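Local coordinates for putative fimbrial subunit (PDB 4HSQ), which is the major pilin SpaD, here its domains D2 and D3, whose copies are probably joined end to end to build the shaft of a surface pilus, at residues 15-19 / 184-188; 20-26 / 102-108; 30-36 / 126-130; 143-147 / 207-211. All coordinates share one frame; numbering follows the deposited sequence.

Interaction 1 of 4, residues 15-19 / 184-188; sequences QNIQD and LTVDG
V186 packs its CG1 methyl against the 15-19 turn, 4.1 Å from the carbonyl O of I17 and 4.2 Å from CB of N16. This is the better-packed side: V186 also touches L205 and L170, and N16 turns its OD1 inward to the backbone NH of H206, though its ND2 reaches a water. With CG1 anti to its backbone N (chi1 -176°), V186 holds one branch against the turn. The segment facing it is a type II beta turn from N16 to D19, with Q18 at positive phi; D19 OD2 folds back to accept the N-H of N16 at 2.7 Å. The two loops come from different sequence families, an Sgo0707 N2 domain and a prealbumin-like domain, consistent with a place at the junction of D2 and D3. Toward solvent the fit becomes looser and wetter. No direct hydrogen bond crosses; instead one water takes the N-H of D187 at 3.0 Å, bridging it to the I17 carbonyl and the D19 carboxylate. Beyond it, CG of Q18 lies 3.5 Å from OD1 of D187, amide and carboxylate planes turned 45° apart, and another water joins NE2 of Q18, at 2.7 Å, to OD2 of D187.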
loop_
_atom_site.group_PDB
_atom_site.type_symbol
_atom_site.label_atom_id
_atom_site.label_comp_id
_atom_site.label_asym_id
_atom_site.label_seq_id
_atom_site.Cartn_x
_atom_site.Cartn_y
_atom_site.Cartn_z
ATOM N N GLN A 15 2.906 4.891 2.280
ATOM C CA GLN A 15 2.647 4.820 0.837
ATOM C C GLN A 15 1.155 4.661 0.647
ATOM O O GLN A 15 0.568 3.678 1.097
ATOM C CB GLN A 15 3.451 3.665 0.190
ATOM C CG GLN A 15 4.997 3.794 0.399
ATOM C CD GLN A 15 5.474 5.225 0.165
ATOM O OE1 GLN A 15 5.290 5.794 -0.899
ATOM N NE2 GLN A 15 5.988 5.871 1.190
ATOM N N ASN A 16 0.529 5.640 -0.010
ATOM C CA ASN A 16 -0.910 5.615 -0.202
ATOM C C ASN A 16 -1.277 4.902 -1.530
ATOM O O ASN A 16 -0.434 4.247 -2.142
ATOM C CB ASN A 16 -1.432 7.058 -0.121
ATOM C CG ASN A 16 -1.153 7.635 1.265
ATOM O OD1 ASN A 16 -1.422 7.020 2.305
ATOM N ND2 ASN A 16 -0.594 8.810 1.334
ATOM N N ILE A 17 -2.545 4.964 -1.940
ATOM C CA ILE A 17 -2.921 4.328 -3.200
ATOM C C ILE A 17 -2.115 4.980 -4.351
ATOM O O ILE A 17 -1.957 6.199 -4.364
ATOM C CB ILE A 17 -4.453 4.440 -3.422
ATOM C CG1 ILE A 17 -5.257 3.555 -2.439
ATOM C CG2 ILE A 17 -4.879 4.259 -4.890
ATOM C CD1 ILE A 17 -4.871 2.186 -2.270
ATOM N N GLN A 18 -1.575 4.141 -5.251
ATOM C CA GLN A 18 -0.791 4.503 -6.445
ATOM C C GLN A 18 0.646 4.985 -6.089
ATOM O O GLN A 18 1.394 5.406 -6.966
ATOM C CB GLN A 18 -1.550 5.495 -7.352
ATOM C CG GLN A 18 -2.736 4.809 -8.086
ATOM C CD GLN A 18 -2.297 3.770 -9.122
ATOM O OE1 GLN A 18 -1.113 3.537 -9.338
ATOM N NE2 GLN A 18 -3.238 3.162 -9.828
ATOM N N ASP A 19 1.032 4.881 -4.809
ATOM C CA ASP A 19 2.399 5.121 -4.371
ATOM C C ASP A 19 3.134 3.799 -4.448
ATOM O O ASP A 19 2.624 2.780 -3.966
ATOM C CB ASP A 19 2.470 5.700 -2.957
ATOM C CG ASP A 19 1.979 7.128 -2.839
ATOM O OD1 ASP A 19 2.107 7.893 -3.834
ATOM O OD2 ASP A 19 1.522 7.509 -1.737
ATOM N N LEU A 184 -0.207 16.447 0.169
ATOM C CA LEU A 184 0.055 15.128 -0.385
ATOM C C LEU A 184 -0.642 14.896 -1.716
ATOM O O LEU A 184 -1.779 15.305 -1.903
ATOM C CB LEU A 184 -0.427 14.052 0.607
ATOM C CG LEU A 184 0.272 13.982 1.973
ATOM C CD1 LEU A 184 -0.352 12.897 2.836
ATOM C CD2 LEU A 184 1.762 13.715 1.816
ATOM N N THR A 185 0.046 14.209 -2.619
ATOM C CA THR A 185 -0.525 13.779 -3.881
ATOM C C THR A 185 -0.949 12.326 -3.694
ATOM O O THR A 185 -0.138 11.464 -3.315
ATOM C CB THR A 185 0.448 13.964 -5.052
ATOM O OG1 THR A 185 0.727 15.356 -5.195
ATOM C CG2 THR A 185 -0.117 13.401 -6.367
ATOM N N VAL A 186 -2.227 12.066 -3.952
ATOM C CA VAL A 186 -2.803 10.735 -3.858
ATOM C C VAL A 186 -3.464 10.463 -5.197
ATOM O O VAL A 186 -4.443 11.139 -5.556
ATOM C CB VAL A 186 -3.770 10.535 -2.652
ATOM C CG1 VAL A 186 -4.250 9.081 -2.576
ATOM C CG2 VAL A 186 -3.117 10.950 -1.337
ATOM N N ASP A 187 -2.919 9.474 -5.928
ATOM C CA ASP A 187 -3.372 9.029 -7.254
ATOM C C ASP A 187 -3.501 10.245 -8.219
ATOM O O ASP A 187 -4.579 10.510 -8.733
ATOM C CB ASP A 187 -4.682 8.213 -7.156
ATOM C CG ASP A 187 -5.054 7.445 -8.433
ATOM O OD1 ASP A 187 -4.343 7.603 -9.461
ATOM O OD2 ASP A 187 -6.012 6.641 -8.385
ATOM N N GLY A 188 -2.404 10.988 -8.374
ATOM C CA GLY A 188 -2.287 12.162 -9.236
ATOM C C GLY A 188 -3.034 13.425 -8.830
ATOM O O GLY A 188 -3.008 14.418 -9.564
HETATM O O HOH W 1 0.542 9.945 -1.212
HETATM O O HOH W 2 -0.311 8.191 -5.156
HETATM O O HOH W 3 -5.824 3.882 -9.243
HETATM O O HOH W 4 2.324 10.547 -4.112
#

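Interaction 2 of 4, residues 20-26 / 102-108; sequences AYTYTIK and SLTFEVK
The hydroxyls of T24 and T104 meet with OG1 to OG1 at 2.8 Å, across a non-hydrogen-bonded pair of antiparallel strands. Both threonines set OG1 anti to the carbonyl carbon (chi1 -68° and -61°), which brings the oxygens together on one face of the sheet. Toward one end of that face NZ of K26 donates to OG of S102 at 2.9 Å; toward the other, E106 lays its chain beside the methyl of A20 and pairs its carboxylate with K55. Backbone bonds run in both directions at Y21-V107, Y23-F105 and I25-L103, whose side chains occupy the other face. There the methyl CG2 of V107 sits over the ring of Y21, 3.6 Å from the centroid, and CB of Y23 lies over the ring of F105. The Y23 and F105 rings themselves meet obliquely, planes 46° apart, and CD1 of I25 reaches the edge of F105, 3.8 Å from CE2. OH of Y21 donates to OH of Y23 at 2.9 Å, tying two neighbouring aromatics together. This largely aromatic and aliphatic face packs on L118, A122 and F43 of the opposing sheet, the two-layered packing of a beta sandwich, consistent with a CnaA-type pilin domain.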
loop_
_atom_site.group_PDB
_atom_site.type_symbol
_atom_site.label_atom_id
_atom_site.label_comp_id
_atom_site.label_asym_id
_atom_site.label_seq_id
_atom_site.Cartn_x
_atom_site.Cartn_y
_atom_site.Cartn_z
ATOM N N ALA A 20 4.322 3.800 -5.044
ATOM C CA ALA A 20 5.094 2.556 -5.160
ATOM C C ALA A 20 5.532 2.043 -3.800
ATOM O O ALA A 20 5.965 2.829 -2.947
ATOM C CB ALA A 20 6.317 2.783 -6.032
ATOM N N TYR A 21 5.452 0.725 -3.598
ATOM C CA TYR A 21 5.989 0.131 -2.365
ATOM C C TYR A 21 6.590 -1.210 -2.725
ATOM O O TYR A 21 6.451 -1.641 -3.867
ATOM C CB TYR A 21 4.986 0.077 -1.212
ATOM C CG TYR A 21 3.855 -0.917 -1.340
ATOM C CD1 TYR A 21 3.996 -2.226 -0.875
ATOM C CD2 TYR A 21 2.608 -0.525 -1.814
ATOM C CE1 TYR A 21 2.937 -3.128 -0.923
ATOM C CE2 TYR A 21 1.541 -1.424 -1.876
ATOM C CZ TYR A 21 1.711 -2.722 -1.423
ATOM O OH TYR A 21 0.685 -3.633 -1.478
ATOM N N THR A 22 7.296 -1.836 -1.792
ATOM C CA THR A 22 8.000 -3.050 -2.138
ATOM C C THR A 22 7.696 -4.215 -1.246
ATOM O O THR A 22 7.266 -4.054 -0.098
ATOM C CB THR A 22 9.553 -2.825 -2.129
ATOM O OG1 THR A 22 9.993 -2.417 -0.832
ATOM C CG2 THR A 22 10.033 -1.824 -3.194
ATOM N N TYR A 23 7.874 -5.404 -1.836
ATOM C CA TYR A 23 7.882 -6.685 -1.162
ATOM C C TYR A 23 9.260 -7.249 -1.257
ATOM O O TYR A 23 9.908 -7.096 -2.298
ATOM C CB TYR A 23 6.892 -7.689 -1.760
ATOM C CG TYR A 23 5.453 -7.307 -1.518
ATOM C CD1 TYR A 23 4.904 -7.352 -0.236
ATOM C CD2 TYR A 23 4.612 -6.985 -2.578
ATOM C CE1 TYR A 23 3.557 -7.051 -0.014
ATOM C CE2 TYR A 23 3.270 -6.656 -2.364
ATOM C CZ TYR A 23 2.749 -6.708 -1.086
ATOM O OH TYR A 23 1.436 -6.387 -0.887
ATOM N N THR A 24 9.672 -7.999 -0.234
ATOM C CA THR A 24 10.947 -8.706 -0.302
ATOM C C THR A 24 10.694 -10.171 0.068
ATOM O O THR A 24 9.985 -10.449 1.041
ATOM C CB THR A 24 12.050 -8.051 0.573
ATOM O OG1 THR A 24 12.378 -6.776 -0.000
ATOM C CG2 THR A 24 13.341 -8.913 0.619
ATOM N N ILE A 25 11.263 -11.086 -0.720
ATOM C CA ILE A 25 11.144 -12.538 -0.489
ATOM C C ILE A 25 12.544 -13.056 -0.256
ATOM O O ILE A 25 13.433 -12.873 -1.103
ATOM C CB ILE A 25 10.412 -13.284 -1.638
ATOM C CG1 ILE A 25 8.992 -12.672 -1.879
ATOM C CG2 ILE A 25 10.314 -14.811 -1.323
ATOM C CD1 ILE A 25 8.528 -12.863 -3.325
ATOM N N LYS A 26 12.740 -13.697 0.898
ATOM C CA LYS A 26 14.041 -14.261 1.286
ATOM C C LYS A 26 13.880 -15.751 1.525
ATOM O O LYS A 26 12.883 -16.205 2.120
ATOM C CB LYS A 26 14.618 -13.563 2.530
ATOM C CG LYS A 26 15.026 -12.110 2.246
ATOM C CD LYS A 26 15.984 -11.532 3.284
ATOM C CE LYS A 26 16.166 -10.030 3.134
ATOM N NZ LYS A 26 16.950 -9.649 1.916
ATOM N N SER A 102 17.426 -13.611 -2.401
ATOM C CA SER A 102 16.585 -12.481 -2.066
ATOM C C SER A 102 15.987 -11.891 -3.308
ATOM O O SER A 102 16.671 -11.749 -4.316
ATOM C CB SER A 102 17.387 -11.421 -1.314
ATOM O OG SER A 102 16.536 -10.402 -0.816
ATOM N N LEU A 103 14.708 -11.530 -3.228
ATOM C CA LEU A 103 14.026 -10.871 -4.335
ATOM C C LEU A 103 13.272 -9.686 -3.798
ATOM O O LEU A 103 12.429 -9.862 -2.932
ATOM C CB LEU A 103 13.049 -11.835 -5.082
ATOM C CG LEU A 103 11.992 -11.154 -6.000
ATOM C CD1 LEU A 103 12.654 -10.504 -7.237
ATOM C CD2 LEU A 103 10.876 -12.120 -6.416
ATOM N N THR A 104 13.521 -8.498 -4.357
ATOM C CA THR A 104 12.755 -7.306 -3.996
ATOM C C THR A 104 12.079 -6.798 -5.250
ATOM O O THR A 104 12.725 -6.646 -6.301
ATOM C CB THR A 104 13.626 -6.199 -3.332
ATOM O OG1 THR A 104 14.181 -6.725 -2.125
ATOM C CG2 THR A 104 12.782 -4.954 -2.947
ATOM N N PHE A 105 10.779 -6.516 -5.145
ATOM C CA PHE A 105 10.065 -5.998 -6.306
ATOM C C PHE A 105 9.092 -4.936 -5.849
ATOM O O PHE A 105 8.695 -4.889 -4.678
ATOM C CB PHE A 105 9.375 -7.107 -7.122
ATOM C CG PHE A 105 8.258 -7.829 -6.399
ATOM C CD1 PHE A 105 6.936 -7.440 -6.568
ATOM C CD2 PHE A 105 8.520 -8.977 -5.644
ATOM C CE1 PHE A 105 5.906 -8.109 -5.895
ATOM C CE2 PHE A 105 7.491 -9.640 -4.971
ATOM C CZ PHE A 105 6.193 -9.209 -5.108
ATOM N N GLU A 106 8.692 -4.111 -6.798
ATOM C CA GLU A 106 7.857 -2.967 -6.560
ATOM C C GLU A 106 6.475 -3.127 -7.144
ATOM O O GLU A 106 6.309 -3.648 -8.248
ATOM C CB GLU A 106 8.581 -1.773 -7.166
ATOM C CG GLU A 106 7.949 -0.418 -6.940
ATOM C CD GLU A 106 8.672 0.615 -7.780
ATOM O OE1 GLU A 106 9.831 0.947 -7.447
ATOM O OE2 GLU A 106 8.109 1.039 -8.810
ATOM N N VAL A 107 5.471 -2.639 -6.388
ATOM C CA VAL A 107 4.053 -2.647 -6.769
ATOM C C VAL A 107 3.422 -1.304 -6.454
ATOM O O VAL A 107 3.987 -0.506 -5.676
ATOM C CB VAL A 107 3.269 -3.796 -6.025
ATOM C CG1 VAL A 107 3.745 -5.189 -6.453
ATOM C CG2 VAL A 107 3.319 -3.638 -4.498
ATOM N N LYS A 108 2.207 -1.094 -6.967
ATOM C CA LYS A 108 1.336 0.027 -6.614
ATOM C C LYS A 108 -0.026 -0.543 -6.356
ATOM O O LYS A 108 -0.507 -1.335 -7.167
ATOM C CB LYS A 108 1.233 1.119 -7.699
ATOM C CG LYS A 108 2.543 1.905 -7.892
ATOM C CD LYS A 108 2.426 2.937 -9.029
ATOM C CE LYS A 108 3.774 3.618 -9.235
ATOM N NZ LYS A 108 3.745 4.608 -10.355
#

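Interaction 3 of 4, residues 30-36 / 126-130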
loop_
_atom_site.group_PDB
_atom_site.type_symbol
_atom_site.label_atom_id
_atom_site.label_comp_id
_atom_site.label_asym_id
_atom_site.label_seq_id
_atom_site.Cartn_x
_atom_site.Cartn_y
_atom_site.Cartn_z
ATOM N N PRO A 30 19.165 -24.510 -1.666
ATOM C CA PRO A 30 19.645 -25.776 -1.096
ATOM C C PRO A 30 21.189 -25.835 -1.124
ATOM O O PRO A 30 21.856 -24.900 -1.609
ATOM C CB PRO A 30 19.002 -26.829 -2.008
ATOM C CG PRO A 30 18.911 -26.138 -3.349
ATOM C CD PRO A 30 18.586 -24.704 -3.016
ATOM N N THR A 31 21.764 -26.922 -0.595
ATOM C CA THR A 31 23.211 -27.136 -0.608
ATOM C C THR A 31 23.553 -28.250 -1.606
ATOM O O THR A 31 22.724 -29.115 -1.863
ATOM C CB THR A 31 23.748 -27.459 0.797
ATOM O OG1 THR A 31 23.069 -28.612 1.294
ATOM C CG2 THR A 31 23.629 -26.271 1.780
ATOM N N TRP A 32 24.773 -28.218 -2.170
ATOM C CA TRP A 32 25.238 -29.222 -3.133
ATOM C C TRP A 32 26.754 -29.229 -3.215
ATOM O O TRP A 32 27.407 -28.196 -2.970
ATOM C CB TRP A 32 24.620 -29.012 -4.540
ATOM C CG TRP A 32 25.028 -27.742 -5.220
ATOM C CD1 TRP A 32 26.084 -27.563 -6.065
ATOM C CD2 TRP A 32 24.379 -26.469 -5.111
ATOM N NE1 TRP A 32 26.124 -26.263 -6.510
ATOM C CE2 TRP A 32 25.099 -25.561 -5.923
ATOM C CE3 TRP A 32 23.262 -26.004 -4.400
ATOM C CZ2 TRP A 32 24.725 -24.221 -6.060
ATOM C CZ3 TRP A 32 22.891 -24.673 -4.541
ATOM C CH2 TRP A 32 23.619 -23.800 -5.362
ATOM N N GLY A 33 27.290 -30.403 -3.584
ATOM C CA GLY A 33 28.717 -30.637 -3.716
ATOM C C GLY A 33 29.268 -30.042 -4.992
ATOM O O GLY A 33 28.503 -29.582 -5.850
ATOM N N LYS A 34 30.592 -30.092 -5.147
ATOM C CA LYS A 34 31.303 -29.563 -6.319
ATOM C C LYS A 34 30.948 -30.303 -7.621
ATOM O O LYS A 34 31.153 -29.755 -8.709
ATOM C CB LYS A 34 32.820 -29.641 -6.088
ATOM C CG LYS A 34 33.419 -28.503 -5.265
ATOM C CD LYS A 34 33.748 -27.275 -6.122
ATOM C CE LYS A 34 34.518 -26.213 -5.368
ATOM N NZ LYS A 34 33.714 -25.588 -4.280
ATOM N N ASP A 35 30.403 -31.526 -7.497
ATOM C CA ASP A 35 30.041 -32.431 -8.594
ATOM C C ASP A 35 28.626 -32.163 -9.146
ATOM O O ASP A 35 28.196 -32.836 -10.092
ATOM C CB ASP A 35 30.135 -33.890 -8.100
ATOM C CG ASP A 35 29.249 -34.220 -6.905
ATOM O OD1 ASP A 35 29.154 -33.378 -5.978
ATOM O OD2 ASP A 35 28.684 -35.334 -6.878
ATOM N N LYS A 36 27.910 -31.191 -8.550
ATOM C CA LYS A 36 26.543 -30.841 -8.933
ATOM C C LYS A 36 26.384 -29.350 -9.175
ATOM O O LYS A 36 27.304 -28.562 -8.942
ATOM C CB LYS A 36 25.565 -31.276 -7.830
ATOM C CG LYS A 36 25.335 -32.777 -7.780
ATOM C CD LYS A 36 24.831 -33.224 -6.422
ATOM C CE LYS A 36 24.839 -34.729 -6.294
ATOM N NZ LYS A 36 23.848 -35.378 -7.198
ATOM N N PHE A 126 12.297 -24.941 -6.323
ATOM C CA PHE A 126 13.590 -25.284 -6.897
ATOM C C PHE A 126 13.784 -26.788 -6.995
ATOM O O PHE A 126 13.078 -27.548 -6.346
ATOM C CB PHE A 126 14.717 -24.672 -6.037
ATOM C CG PHE A 126 14.723 -25.110 -4.584
ATOM C CD1 PHE A 126 15.361 -26.284 -4.195
ATOM C CD2 PHE A 126 14.164 -24.306 -3.597
ATOM C CE1 PHE A 126 15.380 -26.679 -2.853
ATOM C CE2 PHE A 126 14.214 -24.683 -2.250
ATOM C CZ PHE A 126 14.820 -25.871 -1.889
ATOM N N ASN A 127 14.791 -27.202 -7.764
ATOM C CA ASN A 127 15.177 -28.605 -7.855
ATOM C C ASN A 127 16.281 -28.835 -6.844
ATOM O O ASN A 127 17.249 -28.080 -6.826
ATOM C CB ASN A 127 15.648 -28.963 -9.275
ATOM C CG ASN A 127 14.549 -29.006 -10.320
ATOM O OD1 ASN A 127 13.354 -29.037 -10.015
ATOM N ND2 ASN A 127 14.939 -29.023 -11.588
ATOM N N ASN A 128 16.103 -29.809 -5.948
ATOM C CA ASN A 128 17.147 -30.154 -4.973
ATOM C C ASN A 128 18.232 -30.925 -5.741
ATOM O O ASN A 128 17.934 -31.992 -6.276
ATOM C CB ASN A 128 16.564 -30.970 -3.816
ATOM C CG ASN A 128 17.533 -31.128 -2.670
ATOM O OD1 ASN A 128 18.672 -31.545 -2.846
ATOM N ND2 ASN A 128 17.113 -30.759 -1.474
ATOM N N PRO A 129 19.464 -30.404 -5.870
ATOM C CA PRO A 129 20.473 -31.105 -6.684
ATOM C C PRO A 129 20.905 -32.470 -6.150
ATOM O O PRO A 129 21.468 -33.258 -6.903
ATOM C CB PRO A 129 21.672 -30.148 -6.683
ATOM C CG PRO A 129 21.158 -28.844 -6.201
ATOM C CD PRO A 129 20.003 -29.145 -5.310
ATOM N N ASN A 130 20.661 -32.738 -4.867
ATOM C CA ASN A 130 21.071 -33.986 -4.241
ATOM C C ASN A 130 20.123 -35.132 -4.603
ATOM O O ASN A 130 20.573 -36.273 -4.702
ATOM C CB ASN A 130 21.145 -33.818 -2.725
ATOM C CG ASN A 130 22.000 -32.659 -2.275
ATOM O OD1 ASN A 130 23.227 -32.752 -2.227
ATOM N ND2 ASN A 130 21.368 -31.545 -1.908
HETATM O O HOH W 5 23.138 -37.112 -4.684
#
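P30 lays its ring over the face of F126, with CD 3.9 Å from the ring centroid and 18° off the normal. CG of the same proline comes to 3.6 Å from CE1 of F126, so the pyrrolidine lies mainly over the CD1-CE1 part of the ring. F126 takes the first torsion in which CG stands between the backbone N and the carbonyl carbon (chi1 58°), and this brings its ring up to meet the proline. A second proline extends the apolar strip: CD of P129 touches CG of P30 at 3.8 Å, and its CB and CG lie against CB of W32. The indole meets CG of P129 only obliquely.

Polar groups border this strip. ND2 of N130 gives one hydrogen to O of T31, at 2.8 Å, and the other to OD1 of N128, at 2.9 Å. OD1 also accepts the backbone N-H of N130, an Asx turn, and with two donors in its carbonyl plane the N128 amide is held in one rotation. Outermost, NZ of K36 donates to O of P129 at 3.2 Å, and a water passes from the same ammonium to O of N130. The loop 30-36 and the 126-130 segment are thereby joined at the far tip of D2, where the backbone N-H of W32 also donates to OG of S97. The chemistry is graded from ring-on-ring packing to charge and water: the prolines supply rigid apolar surfaces, and N130, with its two amide hydrogens, ties its own turn to T31 across the contact, which probably limits how the segments can shift.

Interaction 4 of 4, residues 143-147 / 207-211; sequences VTYHG and VTDFE
Y145 presents the CD2-CE2 edge of its ring to the face of F210, a T-shaped pair with centroids 5.0 Å apart and planes at 80°. CE2 of Y145 stands 3.5 Å from CD1 of F210, toward the rim of the phenyl rather than over its middle. F210 reaches this place because its CG is anti to the backbone N (chi1 -165°), and its own edge then points at the strand, with CE1 3.4 Å from O of V143. V207 supplies the other half of the contact. Both its methyls rest against CB of Y145, CG2 at 3.6 Å and CG1 at 3.7 Å, while its backbone N donates to O of Y145 at 3.1 Å. That bond is nearly straight at the hydrogen (175°), although the donor lies well above the carbonyl plane. One water completes the join, accepting from the N-H of Y145 and donating to O of F210, so the tyrosine carbonyl is bonded directly and its N-H through water. R248 makes a cation-pi contact with the Y145 ring and also touches F210 and V207, and V207 packs on I251, a calcium ligand of the helix 248-252. Strand 142-155 runs on from pairing with strand 117-127 to pairing with strands 199-206 and 264-271, an arrangement consistent with an interdomain junction in a multidomain pilin, built on a shared strand close to the calcium site.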
loop_
_atom_site.group_PDB
_atom_site.type_symbol
_atom_site.label_atom_id
_atom_site.label_comp_id
_atom_site.label_asym_id
_atom_site.label_seq_id
_atom_site.Cartn_x
_atom_site.Cartn_y
_atom_site.Cartn_z
ATOM N N VAL A 143 0.549 -8.319 5.390
ATOM C CA VAL A 143 -0.675 -7.593 5.093
ATOM C C VAL A 143 -0.371 -6.108 5.043
ATOM O O VAL A 143 0.416 -5.603 5.844
ATOM C CB VAL A 143 -1.791 -7.927 6.140
ATOM C CG1 VAL A 143 -3.138 -7.383 5.700
ATOM C CG2 VAL A 143 -1.901 -9.436 6.395
ATOM N N THR A 144 -1.060 -5.415 4.136
ATOM C CA THR A 144 -0.999 -3.956 3.946
ATOM C C THR A 144 -2.420 -3.450 3.993
ATOM O O THR A 144 -3.268 -3.976 3.271
ATOM C CB THR A 144 -0.336 -3.637 2.594
ATOM O OG1 THR A 144 0.974 -4.218 2.586
ATOM C CG2 THR A 144 -0.252 -2.139 2.331
ATOM N N TYR A 145 -2.672 -2.384 4.757
ATOM C CA TYR A 145 -4.025 -1.848 4.891
ATOM C C TYR A 145 -4.158 -0.435 4.371
ATOM O O TYR A 145 -3.360 0.441 4.720
ATOM C CB TYR A 145 -4.458 -1.822 6.362
ATOM C CG TYR A 145 -4.540 -3.158 7.051
ATOM C CD1 TYR A 145 -5.754 -3.842 7.153
ATOM C CD2 TYR A 145 -3.411 -3.743 7.614
ATOM C CE1 TYR A 145 -5.847 -5.051 7.861
ATOM C CE2 TYR A 145 -3.498 -4.941 8.337
ATOM C CZ TYR A 145 -4.714 -5.597 8.437
ATOM O OH TYR A 145 -4.781 -6.786 9.118
ATOM N N HIS A 146 -5.208 -0.205 3.593
ATOM C CA HIS A 146 -5.559 1.118 3.070
ATOM C C HIS A 146 -7.021 1.314 3.245
ATOM O O HIS A 146 -7.762 0.349 3.132
ATOM C CB HIS A 146 -5.184 1.288 1.583
ATOM C CG HIS A 146 -3.704 1.403 1.322
ATOM N ND1 HIS A 146 -2.900 0.283 1.253
ATOM C CD2 HIS A 146 -2.942 2.506 1.093
ATOM C CE1 HIS A 146 -1.680 0.731 0.999
ATOM N NE2 HIS A 146 -1.659 2.064 0.898
ATOM N N GLY A 147 -7.454 2.559 3.402
ATOM C CA GLY A 147 -8.880 2.836 3.526
ATOM C C GLY A 147 -9.262 4.057 2.738
ATOM O O GLY A 147 -8.398 4.821 2.291
ATOM N N VAL A 207 -3.334 3.119 6.300
ATOM C CA VAL A 207 -3.762 3.230 7.713
ATOM C C VAL A 207 -2.558 3.623 8.572
ATOM O O VAL A 207 -1.406 3.279 8.250
ATOM C CB VAL A 207 -4.431 1.955 8.270
ATOM C CG1 VAL A 207 -5.587 1.502 7.364
ATOM C CG2 VAL A 207 -3.405 0.816 8.504
ATOM N N THR A 208 -2.827 4.311 9.689
ATOM C CA THR A 208 -1.736 4.775 10.555
ATOM C C THR A 208 -1.275 3.766 11.612
ATOM O O THR A 208 -0.182 3.935 12.145
ATOM C CB THR A 208 -2.176 6.055 11.284
ATOM O OG1 THR A 208 -3.333 5.759 12.092
ATOM C CG2 THR A 208 -2.510 7.183 10.315
ATOM N N ASP A 209 -2.080 2.750 11.938
ATOM C CA ASP A 209 -1.785 1.853 13.078
ATOM C C ASP A 209 -1.099 0.539 12.703
ATOM O O ASP A 209 -0.856 -0.300 13.561
ATOM C CB ASP A 209 -3.107 1.560 13.844
ATOM C CG ASP A 209 -4.146 0.855 13.003
ATOM O OD1 ASP A 209 -4.402 1.315 11.864
ATOM O OD2 ASP A 209 -4.658 -0.187 13.449
ATOM N N PHE A 210 -0.816 0.332 11.414
ATOM C CA PHE A 210 -0.211 -0.912 10.952
ATOM C C PHE A 210 0.560 -0.585 9.711
ATOM O O PHE A 210 0.001 0.009 8.780
ATOM C CB PHE A 210 -1.298 -1.936 10.692
ATOM C CG PHE A 210 -0.819 -3.352 10.564
ATOM C CD1 PHE A 210 -0.357 -3.837 9.346
ATOM C CD2 PHE A 210 -0.892 -4.231 11.648
ATOM C CE1 PHE A 210 0.064 -5.159 9.219
ATOM C CE2 PHE A 210 -0.495 -5.561 11.511
ATOM C CZ PHE A 210 -0.028 -6.017 10.293
ATOM N N GLU A 211 1.843 -0.929 9.705
ATOM C CA GLU A 211 2.694 -0.615 8.557
ATOM C C GLU A 211 3.885 -1.541 8.503
ATOM O O GLU A 211 4.332 -2.079 9.536
ATOM C CB GLU A 211 3.139 0.863 8.556
ATOM C CG GLU A 211 4.187 1.217 9.589
ATOM C CD GLU A 211 4.229 2.681 9.960
ATOM O OE1 GLU A 211 3.544 3.497 9.296
ATOM O OE2 GLU A 211 4.960 3.014 10.919
HETATM O O HOH W 6 -0.562 -1.597 6.512
#

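Overall arrangement
The four contacts follow the long axis of a two-domain rod. Interaction 3 lies at the far tip of D2, with its centre about 38 Å from that of the chain and about 45 Å from that of interaction 1. Interaction 2 holds the middle of D2, strand 20-28 running between the segments 15-19 and 30-36. Interactions 1 and 4, centres about 14 Å apart, each bring the two sequence families together; they alternate along the chain and meet where Q15 O accepts from H146 NE2 at 2.8 Å. Strand 142-155 pairs first with 117-127 and then with 199-206 and 264-271, so D2 and D3 are joined by covalent continuity plus two adjoining contacts, consistent with a fairly rigid pilus subunit.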